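SusD homolog (Bacteroides thetaiotaomicron VPI-5482, PDB 3FDH) probably binds glycans at the cell surface for uptake across the outer membrane, as a member of the SusD/RagB family. Local coordinates at residues Ser38-Glu52 against Tyr421-Tyr435. Residues are numbered along the deposited sequence; the frame is centred on the assembly and turned at random.
Sequences SGDINTYASSYIEYE and YLAMWGASGEATETY
Tyr51 drives its ring between the end of helix 412-423 and the start of helix 431-443. Its OH donates a very short hydrogen bond to Tyr421 O (2.5 Å). Thr434 OG1 lies 2.8 Å from Tyr51 OH, and its proton could go there or to Glu430 O. Trp425 CB sits over one face, 3.8 Å from the centroid of the Tyr51 ring in a CH-pi contact, while Ile49 CD1 covers the opposite face. The Tyr421 side chain runs antiparallel to that of Tyr51, the planes 37° apart, with Tyr51 CE1 over the rim of the Tyr421 face. Tyr421 OH donates in the carbonyl plane to Ile49 O (2.6 Å); together Tyr51, Tyr421 and Trp425 make an aromatic cluster. Asn42, with CG anti to the backbone N (chi1 -178°), turns OD1 onto the first turn of helix 431-443. OD1 accepts from Ala431 N (2.9 Å), nearly straight off its carbonyl, and less directly from Thr432 N (3.3 Å). In this largely helical SusD-like fold the segment axes of 40-48 and 431-435 cross at 55°, with Ala45 CB against Ala431 CB and Tyr435 CB. A Schellman motif with Glu50 at C-prime ends helix 40-48. Trp425 NE1 donates to Glu52 OE2 (3.3 Å) from above the carboxylate plane; Ser320 also bonds this oxygen. One water accepts from Asn42 ND2 and Gly429 N and donates to Gly426 O (2.7 Å).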
loop_
_atom_site.group_PDB
_atom_site.type_symbol
_atom_site.label_atom_id
_atom_site.label_comp_id
_atom_site.label_asym_id
_atom_site.label_seq_id
_atom_site.Cartn_x
_atom_site.Cartn_y
_atom_site.Cartn_z
ATOM N N SER A 38 0.663 6.485 -1.301
ATOM C CA SER A 38 0.619 6.634 0.147
ATOM C C SER A 38 -0.059 7.899 0.641
ATOM O O SER A 38 0.135 8.291 1.778
ATOM C CB SER A 38 2.021 6.513 0.699
ATOM O OG SER A 38 2.019 6.537 2.123
ATOM N N GLY A 39 -0.832 8.480 -0.249
ATOM C CA GLY A 39 -1.698 9.642 0.009
ATOM C C GLY A 39 -3.065 9.222 0.518
ATOM O O GLY A 39 -3.194 8.258 1.256
ATOM N N ASP A 40 -4.105 9.870 0.015
ATOM C CA ASP A 40 -5.466 9.576 0.480
ATOM C C ASP A 40 -5.879 8.135 0.262
ATOM O O ASP A 40 -6.592 7.603 1.048
ATOM C CB ASP A 40 -6.520 10.435 -0.224
ATOM C CG ASP A 40 -6.401 11.936 0.059
ATOM O OD1 ASP A 40 -5.783 12.319 1.056
ATOM O OD2 ASP A 40 -6.951 12.725 -0.758
ATOM N N ILE A 41 -5.414 7.500 -0.803
ATOM C CA ILE A 41 -5.792 6.099 -1.059
ATOM C C ILE A 41 -5.414 5.264 0.163
ATOM O O ILE A 41 -6.205 4.461 0.665
ATOM C CB ILE A 41 -5.098 5.517 -2.306
ATOM C CG1 ILE A 41 -5.584 6.222 -3.578
ATOM C CG2 ILE A 41 -5.399 4.021 -2.455
ATOM C CD1 ILE A 41 -7.040 6.185 -3.759
ATOM N N ASN A 42 -4.212 5.528 0.661
ATOM C CA ASN A 42 -3.610 4.800 1.797
ATOM C C ASN A 42 -4.280 5.200 3.103
ATOM O O ASN A 42 -4.506 4.381 4.002
ATOM C CB ASN A 42 -2.106 5.065 1.920
ATOM C CG ASN A 42 -1.438 4.289 3.068
ATOM O OD1 ASN A 42 -1.263 3.062 2.972
ATOM N ND2 ASN A 42 -0.940 5.014 4.103
ATOM N N THR A 43 -4.592 6.486 3.176
ATOM C CA THR A 43 -5.222 7.043 4.366
ATOM C C THR A 43 -6.563 6.369 4.658
ATOM O O THR A 43 -6.840 5.910 5.791
ATOM C CB THR A 43 -5.299 8.584 4.252
ATOM O OG1 THR A 43 -3.922 9.074 4.231
ATOM C CG2 THR A 43 -6.097 9.180 5.459
ATOM N N TYR A 44 -7.380 6.293 3.621
ATOM C CA TYR A 44 -8.712 5.689 3.736
ATOM C C TYR A 44 -8.620 4.184 3.885
ATOM O O TYR A 44 -9.335 3.572 4.684
ATOM C CB TYR A 44 -9.626 6.132 2.595
ATOM C CG TYR A 44 -10.120 7.544 2.727
ATOM C CD1 TYR A 44 -9.257 8.643 2.550
ATOM C CD2 TYR A 44 -11.451 7.811 2.994
ATOM C CE1 TYR A 44 -9.735 9.967 2.652
ATOM C CE2 TYR A 44 -11.942 9.130 3.119
ATOM C CZ TYR A 44 -11.085 10.201 2.932
ATOM O OH TYR A 44 -11.606 11.479 3.044
ATOM N N ALA A 45 -7.740 3.559 3.119
ATOM C CA ALA A 45 -7.510 2.122 3.274
ATOM C C ALA A 45 -7.218 1.752 4.718
ATOM O O ALA A 45 -7.677 0.731 5.251
ATOM C CB ALA A 45 -6.360 1.664 2.346
ATOM N N SER A 46 -6.439 2.597 5.368
ATOM C CA SER A 46 -6.061 2.373 6.766
ATOM C C SER A 46 -7.273 2.180 7.644
ATOM O O SER A 46 -7.309 1.317 8.522
ATOM C CB SER A 46 -5.230 3.535 7.322
ATOM O OG SER A 46 -4.015 3.711 6.647
ATOM N N SER A 47 -8.294 2.978 7.357
ATOM C CA SER A 47 -9.551 2.890 8.077
ATOM C C SER A 47 -10.336 1.650 7.612
ATOM O O SER A 47 -10.809 0.854 8.390
ATOM C CB SER A 47 -10.431 4.125 7.816
ATOM O OG SER A 47 -11.746 3.911 8.264
ATOM N N TYR A 48 -10.441 1.462 6.309
ATOM C CA TYR A 48 -11.281 0.373 5.819
ATOM C C TYR A 48 -10.866 -1.009 6.341
ATOM O O TYR A 48 -11.734 -1.822 6.683
ATOM C CB TYR A 48 -11.415 0.388 4.307
ATOM C CG TYR A 48 -11.962 1.644 3.704
ATOM C CD1 TYR A 48 -12.821 2.468 4.409
ATOM C CD2 TYR A 48 -11.735 1.936 2.365
ATOM C CE1 TYR A 48 -13.376 3.572 3.812
ATOM C CE2 TYR A 48 -12.275 3.044 1.773
ATOM C CZ TYR A 48 -13.126 3.852 2.496
ATOM O OH TYR A 48 -13.727 4.966 1.906
ATOM N N ILE A 49 -9.564 -1.277 6.414
ATOM C CA ILE A 49 -9.041 -2.579 6.890
ATOM C C ILE A 49 -8.476 -2.527 8.299
ATOM O O ILE A 49 -7.728 -3.382 8.762
ATOM C CB ILE A 49 -8.145 -3.324 5.867
ATOM C CG1 ILE A 49 -7.076 -2.438 5.257
ATOM C CG2 ILE A 49 -9.074 -3.831 4.742
ATOM C CD1 ILE A 49 -6.068 -1.937 6.198
ATOM N N GLU A 50 -8.858 -1.439 8.953
ATOM C CA GLU A 50 -8.708 -1.295 10.397
ATOM C C GLU A 50 -7.325 -1.293 10.994
ATOM O O GLU A 50 -7.104 -1.745 12.126
ATOM C CB GLU A 50 -9.646 -2.278 11.112
ATOM C CG GLU A 50 -11.137 -2.062 10.756
ATOM C CD GLU A 50 -12.102 -2.943 11.509
ATOM O OE1 GLU A 50 -11.707 -3.679 12.427
ATOM O OE2 GLU A 50 -13.294 -2.919 11.144
ATOM N N TYR A 51 -6.403 -0.717 10.238
ATOM C CA TYR A 51 -5.036 -0.436 10.762
ATOM C C TYR A 51 -5.077 0.784 11.702
ATOM O O TYR A 51 -4.251 0.970 12.634
ATOM C CB TYR A 51 -4.126 -0.076 9.617
ATOM C CG TYR A 51 -3.504 -1.231 8.879
ATOM C CD1 TYR A 51 -3.364 -2.497 9.487
ATOM C CD2 TYR A 51 -2.968 -1.048 7.596
ATOM C CE1 TYR A 51 -2.727 -3.548 8.818
ATOM C CE2 TYR A 51 -2.341 -2.076 6.928
ATOM C CZ TYR A 51 -2.181 -3.309 7.534
ATOM O OH TYR A 51 -1.553 -4.319 6.827
ATOM N N GLU A 52 -6.053 1.625 11.392
ATOM C CA GLU A 52 -6.352 2.873 12.091
ATOM C C GLU A 52 -7.809 3.132 12.100
ATOM O O GLU A 52 -8.558 2.569 11.288
ATOM C CB GLU A 52 -5.624 4.088 11.459
ATOM C CG GLU A 52 -4.099 3.950 11.286
ATOM C CD GLU A 52 -3.264 3.888 12.542
ATOM O OE1 GLU A 52 -3.753 4.257 13.634
ATOM O OE2 GLU A 52 -2.061 3.521 12.415
ATOM N N TYR A 421 -0.804 -9.101 6.853
ATOM C CA TYR A 421 -1.662 -8.030 7.404
ATOM C C TYR A 421 -0.995 -7.258 8.543
ATOM O O TYR A 421 -0.875 -6.031 8.458
ATOM C CB TYR A 421 -3.060 -8.554 7.787
ATOM C CG TYR A 421 -3.910 -7.515 8.481
ATOM C CD1 TYR A 421 -3.880 -7.397 9.868
ATOM C CD2 TYR A 421 -4.778 -6.691 7.775
ATOM C CE1 TYR A 421 -4.602 -6.431 10.532
ATOM C CE2 TYR A 421 -5.524 -5.725 8.432
ATOM C CZ TYR A 421 -5.459 -5.595 9.801
ATOM O OH TYR A 421 -6.225 -4.626 10.477
ATOM N N LEU A 422 -0.405 -7.959 9.523
ATOM C CA LEU A 422 0.240 -7.300 10.658
ATOM C C LEU A 422 1.536 -6.575 10.284
ATOM O O LEU A 422 1.846 -5.510 10.836
ATOM C CB LEU A 422 0.523 -8.313 11.796
ATOM C CG LEU A 422 -0.781 -8.864 12.402
ATOM C CD1 LEU A 422 -0.391 -9.929 13.448
ATOM C CD2 LEU A 422 -1.615 -7.758 13.067
ATOM N N ALA A 423 2.274 -7.145 9.332
ATOM C CA ALA A 423 3.528 -6.525 8.840
ATOM C C ALA A 423 3.355 -5.224 8.079
ATOM O O ALA A 423 4.200 -4.352 8.075
ATOM C CB ALA A 423 4.288 -7.490 7.946
HETATM N N MSE A 424 2.218 -5.133 7.428
HETATM C CA MSE A 424 1.903 -4.051 6.469
HETATM C C MSE A 424 1.164 -2.844 7.083
HETATM O O MSE A 424 0.845 -1.849 6.450
HETATM C CB MSE A 424 1.315 -4.668 5.205
HETATM C CG MSE A 424 2.315 -5.468 4.483
HETATM SE SE MSE A 424 1.811 -6.285 2.824
HETATM C CE MSE A 424 1.695 -4.739 1.637
ATOM N N TRP A 425 1.073 -2.930 8.396
ATOM C CA TRP A 425 0.633 -1.816 9.267
ATOM C C TRP A 425 1.873 -0.967 9.543
ATOM O O TRP A 425 2.905 -1.456 9.961
ATOM C CB TRP A 425 0.153 -2.372 10.599
ATOM C CG TRP A 425 -0.165 -1.371 11.630
ATOM C CD1 TRP A 425 -0.931 -0.250 11.467
ATOM C CD2 TRP A 425 0.176 -1.422 13.016
ATOM N NE1 TRP A 425 -1.068 0.433 12.649
ATOM C CE2 TRP A 425 -0.368 -0.253 13.618
ATOM C CE3 TRP A 425 0.901 -2.335 13.822
ATOM C CZ2 TRP A 425 -0.240 0.006 14.964
ATOM C CZ3 TRP A 425 1.070 -2.038 15.141
ATOM C CH2 TRP A 425 0.474 -0.893 15.717
ATOM N N GLY A 426 1.738 0.316 9.334
ATOM C CA GLY A 426 2.795 1.277 9.547
ATOM C C GLY A 426 2.618 2.645 8.922
ATOM O O GLY A 426 1.480 3.072 8.619
ATOM N N ALA A 427 3.749 3.296 8.713
ATOM C CA ALA A 427 3.853 4.636 8.089
ATOM C C ALA A 427 4.416 4.505 6.686
ATOM O O ALA A 427 4.798 5.498 6.028
ATOM C CB ALA A 427 4.803 5.550 8.964
ATOM N N SER A 428 4.485 3.264 6.220
ATOM C CA SER A 428 5.133 2.920 4.935
ATOM C C SER A 428 4.296 3.045 3.663
ATOM O O SER A 428 4.821 2.877 2.552
ATOM C CB SER A 428 5.756 1.510 4.992
ATOM O OG SER A 428 6.656 1.385 6.084
ATOM N N GLY A 429 3.006 3.309 3.836
ATOM C CA GLY A 429 2.061 3.404 2.720
ATOM C C GLY A 429 1.536 2.055 2.261
ATOM O O GLY A 429 1.096 1.921 1.131
ATOM N N GLU A 430 1.554 1.057 3.141
ATOM C CA GLU A 430 1.155 -0.337 2.759
ATOM C C GLU A 430 -0.309 -0.735 2.946
ATOM O O GLU A 430 -0.721 -1.850 2.569
ATOM C CB GLU A 430 2.089 -1.353 3.432
ATOM C CG GLU A 430 3.518 -1.238 2.939
ATOM C CD GLU A 430 4.419 -2.356 3.443
ATOM O OE1 GLU A 430 4.627 -2.454 4.677
ATOM O OE2 GLU A 430 4.929 -3.129 2.594
ATOM N N ALA A 431 -1.112 0.191 3.475
ATOM C CA ALA A 431 -2.532 -0.095 3.725
ATOM C C ALA A 431 -3.187 -0.252 2.392
ATOM O O ALA A 431 -4.128 -1.032 2.191
ATOM C CB ALA A 431 -3.207 1.005 4.542
ATOM N N THR A 432 -2.661 0.511 1.460
ATOM C CA THR A 432 -3.203 0.498 0.097
ATOM C C THR A 432 -3.207 -0.955 -0.403
ATOM O O THR A 432 -4.215 -1.530 -0.828
ATOM C CB THR A 432 -2.308 1.383 -0.813
ATOM O OG1 THR A 432 -2.497 2.766 -0.465
ATOM C CG2 THR A 432 -2.627 1.204 -2.273
ATOM N N GLU A 433 -2.050 -1.567 -0.322
ATOM C CA GLU A 433 -1.892 -2.954 -0.787
ATOM C C GLU A 433 -2.631 -3.953 0.132
ATOM O O GLU A 433 -3.168 -4.940 -0.326
ATOM C CB GLU A 433 -0.405 -3.275 -0.969
ATOM C CG GLU A 433 -0.082 -4.655 -1.487
ATOM C CD GLU A 433 -0.605 -4.924 -2.891
ATOM O OE1 GLU A 433 -1.028 -3.998 -3.581
ATOM O OE2 GLU A 433 -0.539 -6.095 -3.312
ATOM N N THR A 434 -2.674 -3.690 1.427
ATOM C CA THR A 434 -3.381 -4.612 2.348
ATOM C C THR A 434 -4.848 -4.699 2.045
ATOM O O THR A 434 -5.471 -5.757 2.141
ATOM C CB THR A 434 -3.207 -4.234 3.745
ATOM O OG1 THR A 434 -1.829 -4.456 4.062
ATOM C CG2 THR A 434 -4.100 -5.109 4.652
ATOM N N TYR A 435 -5.339 -3.571 1.574
ATOM C CA TYR A 435 -6.748 -3.444 1.171
ATOM C C TYR A 435 -7.057 -4.238 -0.124
ATOM O O TYR A 435 -8.120 -4.843 -0.258
ATOM C CB TYR A 435 -7.082 -1.981 1.033
ATOM C CG TYR A 435 -8.444 -1.702 0.497
ATOM C CD1 TYR A 435 -9.590 -1.917 1.282
ATOM C CD2 TYR A 435 -8.597 -1.148 -0.751
ATOM C CE1 TYR A 435 -10.840 -1.648 0.787
ATOM C CE2 TYR A 435 -9.828 -0.858 -1.241
ATOM C CZ TYR A 435 -10.951 -1.093 -0.473
ATOM O OH TYR A 435 -12.145 -0.759 -1.026
HETATM O O HOH W 1 4.477 6.449 3.205
HETATM O O HOH W 2 0.884 3.545 5.985
HETATM O O HOH W 3 -1.003 2.618 10.090
#